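Local coordinates for protein serine proteinase inhibitor 1 (Myxoma virus, PDB 6BJ5) that inhibits serine-type endopeptidases as a poxviral member of the serpin family and is important in virulence, at residues A[25-35]-A[253-262]; A[289-297]-A[307-315]. All blocks are in the same frame, centred on the assembly; numbering follows the deposited sequence.

Interaction 1 of 2, residues A[25-35]-A[253-262]; sequences YVYNESDNVVF and VESVLDLRDA. With NAG (2-acetamido-2-deoxy-beta-D-glucopyranose), chain G.
Val34 splits its two methyls over neighbouring knobs of 253-262: CG1 rests on Val253 CG1 at 3.5 Å, while CG2 lies 3.7 Å from Ser255 CB. That fork follows from chi1 of -60°, which sets CG1 anti to the carbonyl carbon and leaves CG2 in the crowded position between N and C. Beside the CG2 contact, Val34 N donates to Ser255 OG (3.1 Å, 162° at the hydrogen), so the buried hydroxyl faces a backbone amide. Further along, Leu257 is the bump that fills a hollow lined by Val26, Val33 and Phe35. Its CD1 reaches Phe35 CD1 at 3.8 Å and its CD2 Val33 CG1 at 4.2 Å. Leu259 CD2 sits against Val26 CG1 (3.8 Å), and at the far end Ala262 CB fits beside Tyr25 CB at 3.6 Å. Asn28, in the intervening loop, carries the glycan. The strand axes cross at -71° and approach to 5.9 Å, too steep an angle for a beta ladder, so side chains and one side-chain-to-backbone bond make the join. Strand 33-35 is paired antiparallel with a second chain of the inhibitor, whereas strand 243-258 bonds to strand 293-302 in the large sheet; Phe23 of helix 23-26 packs on Val33 and Phe35.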
# COMPACT_ATOMS: atom_id res chain seq x y z
N TYR A 25 9.54 7.02 3.85
CA TYR A 25 9.36 8.47 3.81
C TYR A 25 7.97 8.89 4.21
O TYR A 25 7.73 10.09 4.38
CB TYR A 25 9.67 9.02 2.41
CG TYR A 25 11.04 8.62 1.95
CD1 TYR A 25 11.24 7.40 1.33
CD2 TYR A 25 12.15 9.41 2.20
CE1 TYR A 25 12.47 6.99 0.94
CE2 TYR A 25 13.40 9.01 1.81
CZ TYR A 25 13.55 7.79 1.18
OH TYR A 25 14.78 7.33 0.76
N VAL A 26 7.05 7.95 4.38
CA VAL A 26 5.73 8.25 4.92
C VAL A 26 5.55 7.69 6.32
O VAL A 26 4.57 8.07 6.99
CB VAL A 26 4.62 7.74 3.98
CG1 VAL A 26 4.80 8.35 2.61
CG2 VAL A 26 4.60 6.20 3.92
N TYR A 27 6.46 6.85 6.79
CA TYR A 27 6.38 6.32 8.14
C TYR A 27 6.28 7.47 9.14
O TYR A 27 6.84 8.54 8.94
CB TYR A 27 7.58 5.44 8.47
CG TYR A 27 7.72 5.21 9.96
CD1 TYR A 27 6.81 4.43 10.65
CD2 TYR A 27 8.76 5.80 10.67
CE1 TYR A 27 6.94 4.24 12.01
CE2 TYR A 27 8.90 5.61 12.01
CZ TYR A 27 7.99 4.83 12.68
OH TYR A 27 8.15 4.67 14.04
N ASN A 28 5.45 7.24 10.14
CA ASN A 28 5.23 8.24 11.15
C ASN A 28 5.39 7.70 12.54
O ASN A 28 4.71 6.76 12.96
CB ASN A 28 3.84 8.85 10.99
CG ASN A 28 3.55 9.92 12.02
OD1 ASN A 28 4.39 10.22 12.87
ND2 ASN A 28 2.35 10.50 11.96
N GLU A 29 6.30 8.33 13.26
CA GLU A 29 6.56 8.02 14.66
C GLU A 29 5.36 8.30 15.56
O GLU A 29 5.15 7.62 16.57
CB GLU A 29 7.76 8.87 15.10
CG GLU A 29 8.44 8.59 16.41
CD GLU A 29 9.57 9.58 16.67
OE1 GLU A 29 9.36 10.79 16.43
OE2 GLU A 29 10.67 9.15 17.08
N SER A 30 4.56 9.29 15.21
CA SER A 30 3.51 9.79 16.08
C SER A 30 2.12 9.45 15.57
O SER A 30 1.13 10.04 16.03
CB SER A 30 3.67 11.30 16.24
OG SER A 30 4.94 11.60 16.81
N ASP A 31 2.02 8.55 14.60
CA ASP A 31 0.73 8.28 13.97
C ASP A 31 0.69 6.85 13.47
O ASP A 31 1.69 6.12 13.48
CB ASP A 31 0.49 9.29 12.84
CG ASP A 31 -0.94 9.37 12.42
OD1 ASP A 31 -1.78 8.65 12.99
OD2 ASP A 31 -1.24 10.19 11.52
N ASN A 32 -0.48 6.45 13.00
CA ASN A 32 -0.68 5.16 12.37
C ASN A 32 -0.71 5.39 10.86
O ASN A 32 -1.49 6.21 10.36
CB ASN A 32 -1.98 4.53 12.84
CG ASN A 32 -1.98 4.17 14.32
OD1 ASN A 32 -3.03 4.09 14.92
ND2 ASN A 32 -0.82 3.99 14.92
N VAL A 33 0.16 4.70 10.13
CA VAL A 33 0.25 4.87 8.69
C VAL A 33 0.07 3.52 8.03
O VAL A 33 0.65 2.52 8.47
CB VAL A 33 1.60 5.49 8.29
CG1 VAL A 33 1.68 5.66 6.77
CG2 VAL A 33 1.81 6.80 9.01
N VAL A 34 -0.74 3.48 6.98
CA VAL A 34 -0.93 2.30 6.15
C VAL A 34 -0.60 2.67 4.70
O VAL A 34 -0.77 3.81 4.26
CB VAL A 34 -2.36 1.74 6.27
CG1 VAL A 34 -2.63 1.35 7.71
CG2 VAL A 34 -3.37 2.77 5.81
N PHE A 35 -0.12 1.69 3.96
CA PHE A 35 0.49 1.99 2.67
C PHE A 35 0.35 0.76 1.77
O PHE A 35 0.23 -0.37 2.24
CB PHE A 35 1.96 2.36 2.90
CG PHE A 35 2.73 2.62 1.66
CD1 PHE A 35 2.36 3.61 0.77
CD2 PHE A 35 3.84 1.84 1.37
CE1 PHE A 35 3.11 3.85 -0.37
CE2 PHE A 35 4.57 2.05 0.26
CZ PHE A 35 4.20 3.08 -0.63
N VAL A 253 -7.35 1.80 10.15
CA VAL A 253 -6.51 2.96 9.85
C VAL A 253 -6.75 3.40 8.41
O VAL A 253 -6.85 2.57 7.50
CB VAL A 253 -5.01 2.66 10.08
CG1 VAL A 253 -4.15 3.84 9.66
CG2 VAL A 253 -4.77 2.36 11.54
N GLU A 254 -6.86 4.71 8.22
CA GLU A 254 -6.92 5.31 6.90
C GLU A 254 -5.84 6.37 6.81
O GLU A 254 -5.66 7.18 7.73
CB GLU A 254 -8.30 5.93 6.61
CG GLU A 254 -8.42 6.47 5.17
CD GLU A 254 -9.78 7.09 4.86
OE1 GLU A 254 -10.70 6.34 4.48
OE2 GLU A 254 -9.93 8.33 4.99
N SER A 255 -5.14 6.37 5.68
CA SER A 255 -3.98 7.23 5.45
C SER A 255 -4.11 7.84 4.07
O SER A 255 -4.39 7.13 3.11
CB SER A 255 -2.67 6.44 5.57
OG SER A 255 -2.37 6.11 6.91
N VAL A 256 -3.90 9.15 3.99
CA VAL A 256 -3.88 9.87 2.72
C VAL A 256 -2.49 10.45 2.55
O VAL A 256 -2.12 11.41 3.24
CB VAL A 256 -4.93 10.98 2.67
CG1 VAL A 256 -4.76 11.79 1.41
CG2 VAL A 256 -6.33 10.36 2.76
N LEU A 257 -1.73 9.89 1.60
CA LEU A 257 -0.29 10.12 1.51
C LEU A 257 0.04 10.83 0.22
O LEU A 257 -0.51 10.50 -0.84
CB LEU A 257 0.48 8.80 1.56
CG LEU A 257 0.21 7.88 2.76
CD1 LEU A 257 0.97 6.57 2.65
CD2 LEU A 257 0.53 8.60 4.05
N ASP A 258 0.94 11.81 0.32
CA ASP A 258 1.50 12.50 -0.84
C ASP A 258 2.89 11.94 -1.08
O ASP A 258 3.80 12.14 -0.26
CB ASP A 258 1.58 14.01 -0.61
CG ASP A 258 2.01 14.76 -1.85
OD1 ASP A 258 2.60 14.16 -2.77
OD2 ASP A 258 1.78 15.99 -1.89
N LEU A 259 3.07 11.29 -2.22
CA LEU A 259 4.29 10.53 -2.47
C LEU A 259 5.28 11.23 -3.40
O LEU A 259 6.32 10.65 -3.71
CB LEU A 259 3.93 9.16 -3.05
CG LEU A 259 2.86 8.40 -2.28
CD1 LEU A 259 2.54 7.16 -3.09
CD2 LEU A 259 3.39 7.98 -0.91
N ARG A 260 5.00 12.47 -3.82
CA ARG A 260 5.91 13.15 -4.73
C ARG A 260 7.28 13.30 -4.11
O ARG A 260 8.30 13.00 -4.75
CB ARG A 260 5.35 14.52 -5.11
CG ARG A 260 6.39 15.43 -5.75
CD ARG A 260 5.73 16.63 -6.41
NE ARG A 260 6.72 17.51 -7.01
CZ ARG A 260 6.49 18.30 -8.05
NH1 ARG A 260 5.31 18.30 -8.63
NH2 ARG A 260 7.46 19.08 -8.52
N ASP A 261 7.34 13.77 -2.87
CA ASP A 261 8.63 14.01 -2.25
C ASP A 261 9.42 12.71 -2.13
O ASP A 261 10.60 12.64 -2.50
CB ASP A 261 8.40 14.72 -0.91
CG ASP A 261 9.68 15.18 -0.24
OD1 ASP A 261 10.65 14.41 -0.12
OD2 ASP A 261 9.73 16.37 0.15
N ALA A 262 8.76 11.63 -1.68
CA ALA A 262 9.42 10.33 -1.57
C ALA A 262 9.91 9.82 -2.93
O ALA A 262 11.01 9.28 -3.03
CB ALA A 262 8.47 9.30 -0.96
C1 NAG G . 3.60 12.26 12.42
C2 NAG G . 3.40 13.13 11.18
C3 NAG G . 2.40 14.24 11.43
C4 NAG G . 1.12 13.67 12.02
C5 NAG G . 1.45 12.85 13.26
C6 NAG G . 0.18 12.25 13.87
C7 NAG G . 4.77 14.69 9.90
C8 NAG G . 5.95 15.60 10.08
N2 NAG G . 4.68 13.68 10.76
O3 NAG G . 2.09 14.90 10.19
O4 NAG G . 0.23 14.73 12.37
O5 NAG G . 2.35 11.79 12.93
O6 NAG G . -0.78 13.29 14.09
O7 NAG G . 3.94 14.87 9.02

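Interaction 2 of 2, residues A[289-297]-A[307-315]; sequences YVTKVLQTS and TASSDTAIT
Strands 293-297 and 307-314 run antiparallel, 168° between their directions and 4.6 Å apart at closest approach, as arms of the beta hairpin 293-302/305-314. In a serpin this is the pairing of strands 5 and 4 of the central sheet A. Strand 305-314 lies between 142-153 and 293-302, consistent with an inserted reactive-centre loop, as in relaxed serpins. Leu294/Ala313 and Thr296/Asp311 are the hydrogen-bonded pairs, each joined by two reciprocal N-H to O bonds; Leu294 N to Ala313 O measures 2.8 Å. Val293/Ile314, Gln295/Thr312 and Ser297/Ser310 are the non-hydrogen-bonded pairs, and their side chains share the face packed by helix 37-49. There Val293 and Ile314 lie side by side pointing the same way, CG1 to CG1 at 3.9 Å, and Ile314 CG2 leans on Val290 CG1 (3.7 Å). On the other face Asp311 turns its carboxylate outside the pair, to Ser147 and, by a salt bridge, Arg149 of strand 142-153. At the chain end Thr315 N donates to Lys292 O, and Thr291 N returns a bond to Thr315 OG1. Gln295, with CG anti to its own N (chi1 -156°) and an extended chain, rises off the sheet above its cross-strand partner, where NE2 gives a hydrogen bond to Thr312 OG1 (2.8 Å), the hydroxyl lying close to the amide plane, and NE2 also bonds Ser36 O. Farther along the same face, Ser297 OG and Ser310 OG share a hydrogen bond of 2.8 Å in which either could be the donor.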
# COMPACT_ATOMS: atom_id res chain seq x y z
N TYR A 289 3.02 15.91 -18.07
CA TYR A 289 3.94 15.58 -17.00
C TYR A 289 3.15 15.38 -15.73
O TYR A 289 1.95 15.67 -15.66
CB TYR A 289 5.00 16.67 -16.81
CG TYR A 289 4.39 17.98 -16.41
CD1 TYR A 289 4.42 18.40 -15.09
CD2 TYR A 289 3.76 18.78 -17.35
CE1 TYR A 289 3.84 19.60 -14.72
CE2 TYR A 289 3.18 19.97 -16.99
CZ TYR A 289 3.23 20.38 -15.68
OH TYR A 289 2.65 21.57 -15.31
N VAL A 290 3.83 14.84 -14.74
CA VAL A 290 3.22 14.47 -13.48
C VAL A 290 3.35 15.63 -12.50
O VAL A 290 4.43 16.20 -12.33
CB VAL A 290 3.88 13.21 -12.92
CG1 VAL A 290 3.32 12.89 -11.54
CG2 VAL A 290 3.69 12.06 -13.90
N THR A 291 2.24 15.98 -11.86
CA THR A 291 2.27 16.98 -10.81
C THR A 291 2.15 16.38 -9.42
O THR A 291 2.89 16.78 -8.52
CB THR A 291 1.13 17.99 -10.98
OG1 THR A 291 1.03 18.41 -12.35
CG2 THR A 291 1.38 19.19 -10.09
N LYS A 292 1.28 15.37 -9.24
CA LYS A 292 1.00 14.83 -7.92
C LYS A 292 0.90 13.32 -8.01
O LYS A 292 0.38 12.78 -8.99
CB LYS A 292 -0.29 15.40 -7.29
CG LYS A 292 -0.44 16.91 -7.29
CD LYS A 292 -1.83 17.35 -6.83
CE LYS A 292 -2.32 18.60 -7.56
NZ LYS A 292 -3.41 19.32 -6.83
N VAL A 293 1.39 12.64 -6.97
CA VAL A 293 1.15 11.22 -6.77
C VAL A 293 0.56 11.08 -5.39
O VAL A 293 1.22 11.39 -4.38
CB VAL A 293 2.41 10.36 -6.91
CG1 VAL A 293 2.03 8.88 -6.76
CG2 VAL A 293 3.10 10.61 -8.25
N LEU A 294 -0.70 10.65 -5.33
CA LEU A 294 -1.43 10.51 -4.08
C LEU A 294 -1.96 9.10 -3.92
O LEU A 294 -2.42 8.48 -4.90
CB LEU A 294 -2.58 11.51 -3.99
CG LEU A 294 -2.14 12.96 -4.12
CD1 LEU A 294 -3.34 13.89 -3.97
CD2 LEU A 294 -1.04 13.30 -3.11
N GLN A 295 -1.85 8.59 -2.70
CA GLN A 295 -2.39 7.29 -2.33
C GLN A 295 -3.25 7.41 -1.08
O GLN A 295 -2.81 7.94 -0.05
CB GLN A 295 -1.26 6.28 -2.10
CG GLN A 295 -1.69 4.84 -2.27
CD GLN A 295 -0.65 3.84 -1.83
OE1 GLN A 295 -0.44 3.62 -0.63
NE2 GLN A 295 0.04 3.26 -2.80
N THR A 296 -4.47 6.92 -1.16
CA THR A 296 -5.30 6.78 0.03
C THR A 296 -5.51 5.29 0.25
O THR A 296 -5.91 4.55 -0.67
CB THR A 296 -6.62 7.53 -0.11
OG1 THR A 296 -7.42 6.90 -1.10
CG2 THR A 296 -6.39 8.95 -0.52
N SER A 297 -5.21 4.85 1.47
CA SER A 297 -5.29 3.45 1.83
C SER A 297 -6.10 3.31 3.11
O SER A 297 -6.20 4.24 3.91
CB SER A 297 -3.89 2.83 2.04
OG SER A 297 -3.09 2.96 0.88
N THR A 307 -9.62 -6.43 6.04
CA THR A 307 -10.13 -5.74 4.86
C THR A 307 -9.18 -4.59 4.55
O THR A 307 -8.95 -3.73 5.40
CB THR A 307 -11.55 -5.21 5.07
OG1 THR A 307 -12.42 -6.28 5.44
CG2 THR A 307 -12.09 -4.57 3.76
N ALA A 308 -8.61 -4.60 3.35
CA ALA A 308 -7.57 -3.64 2.99
C ALA A 308 -7.85 -3.05 1.62
O ALA A 308 -8.24 -3.75 0.68
CB ALA A 308 -6.17 -4.26 2.97
N SER A 309 -7.54 -1.77 1.49
CA SER A 309 -7.92 -1.05 0.30
C SER A 309 -6.87 0.00 -0.01
O SER A 309 -6.34 0.64 0.90
CB SER A 309 -9.28 -0.38 0.53
OG SER A 309 -9.72 0.22 -0.64
N SER A 310 -6.59 0.19 -1.30
CA SER A 310 -5.67 1.26 -1.64
C SER A 310 -5.89 1.73 -3.08
O SER A 310 -6.03 0.92 -4.00
CB SER A 310 -4.22 0.82 -1.46
OG SER A 310 -3.36 1.91 -1.74
N ASP A 311 -5.90 3.06 -3.25
CA ASP A 311 -6.02 3.69 -4.56
C ASP A 311 -4.89 4.69 -4.72
O ASP A 311 -4.73 5.58 -3.88
CB ASP A 311 -7.37 4.37 -4.72
CG ASP A 311 -8.52 3.40 -4.62
OD1 ASP A 311 -8.50 2.40 -5.36
OD2 ASP A 311 -9.41 3.62 -3.76
N THR A 312 -4.09 4.52 -5.78
CA THR A 312 -2.99 5.42 -6.08
C THR A 312 -3.35 6.25 -7.31
O THR A 312 -3.75 5.69 -8.34
CB THR A 312 -1.69 4.65 -6.32
OG1 THR A 312 -1.39 3.86 -5.16
CG2 THR A 312 -0.54 5.59 -6.61
N ALA A 313 -3.23 7.56 -7.18
CA ALA A 313 -3.59 8.50 -8.25
C ALA A 313 -2.37 9.31 -8.68
O ALA A 313 -1.83 10.08 -7.87
CB ALA A 313 -4.71 9.43 -7.79
N ILE A 314 -1.98 9.19 -9.95
CA ILE A 314 -0.89 9.98 -10.52
C ILE A 314 -1.48 11.10 -11.37
O ILE A 314 -2.23 10.85 -12.32
CB ILE A 314 0.08 9.10 -11.33
CG1 ILE A 314 0.78 8.12 -10.38
CG2 ILE A 314 1.15 9.99 -12.00
CD1 ILE A 314 1.68 7.10 -11.03
N THR A 315 -1.02 12.33 -11.08
CA THR A 315 -1.67 13.62 -11.40
C THR A 315 -3.17 13.57 -11.44
O THR A 315 -3.79 14.19 -10.56
CB THR A 315 -1.17 14.19 -12.73
OG1 THR A 315 0.15 14.70 -12.53
CG2 THR A 315 -2.04 15.31 -13.19

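How the interactions relate
From the N terminus, residues 25-35 wait 217 residues for their partner: interaction 1 closes that long loop when 253-262 arrives. The chain, there already in helix 260-265, goes on to strand 293-302, and interaction 2 closes a short hairpin with nine residues between its segments. The two are therefore in series, neither enclosing nor crossing the other, with centres about 12 Å apart. They meet edge to edge in one sheet, where Leu257 N lies 2.8 Å from Gln295 O and Leu259 N the same distance from Val293 O, both probable hydrogen bonds. Interaction 1 thus ties helix 23-26 and strand 33-35 to strand 243-258 of the large sheet, and interaction 2 continues that sheet toward strand 142-153.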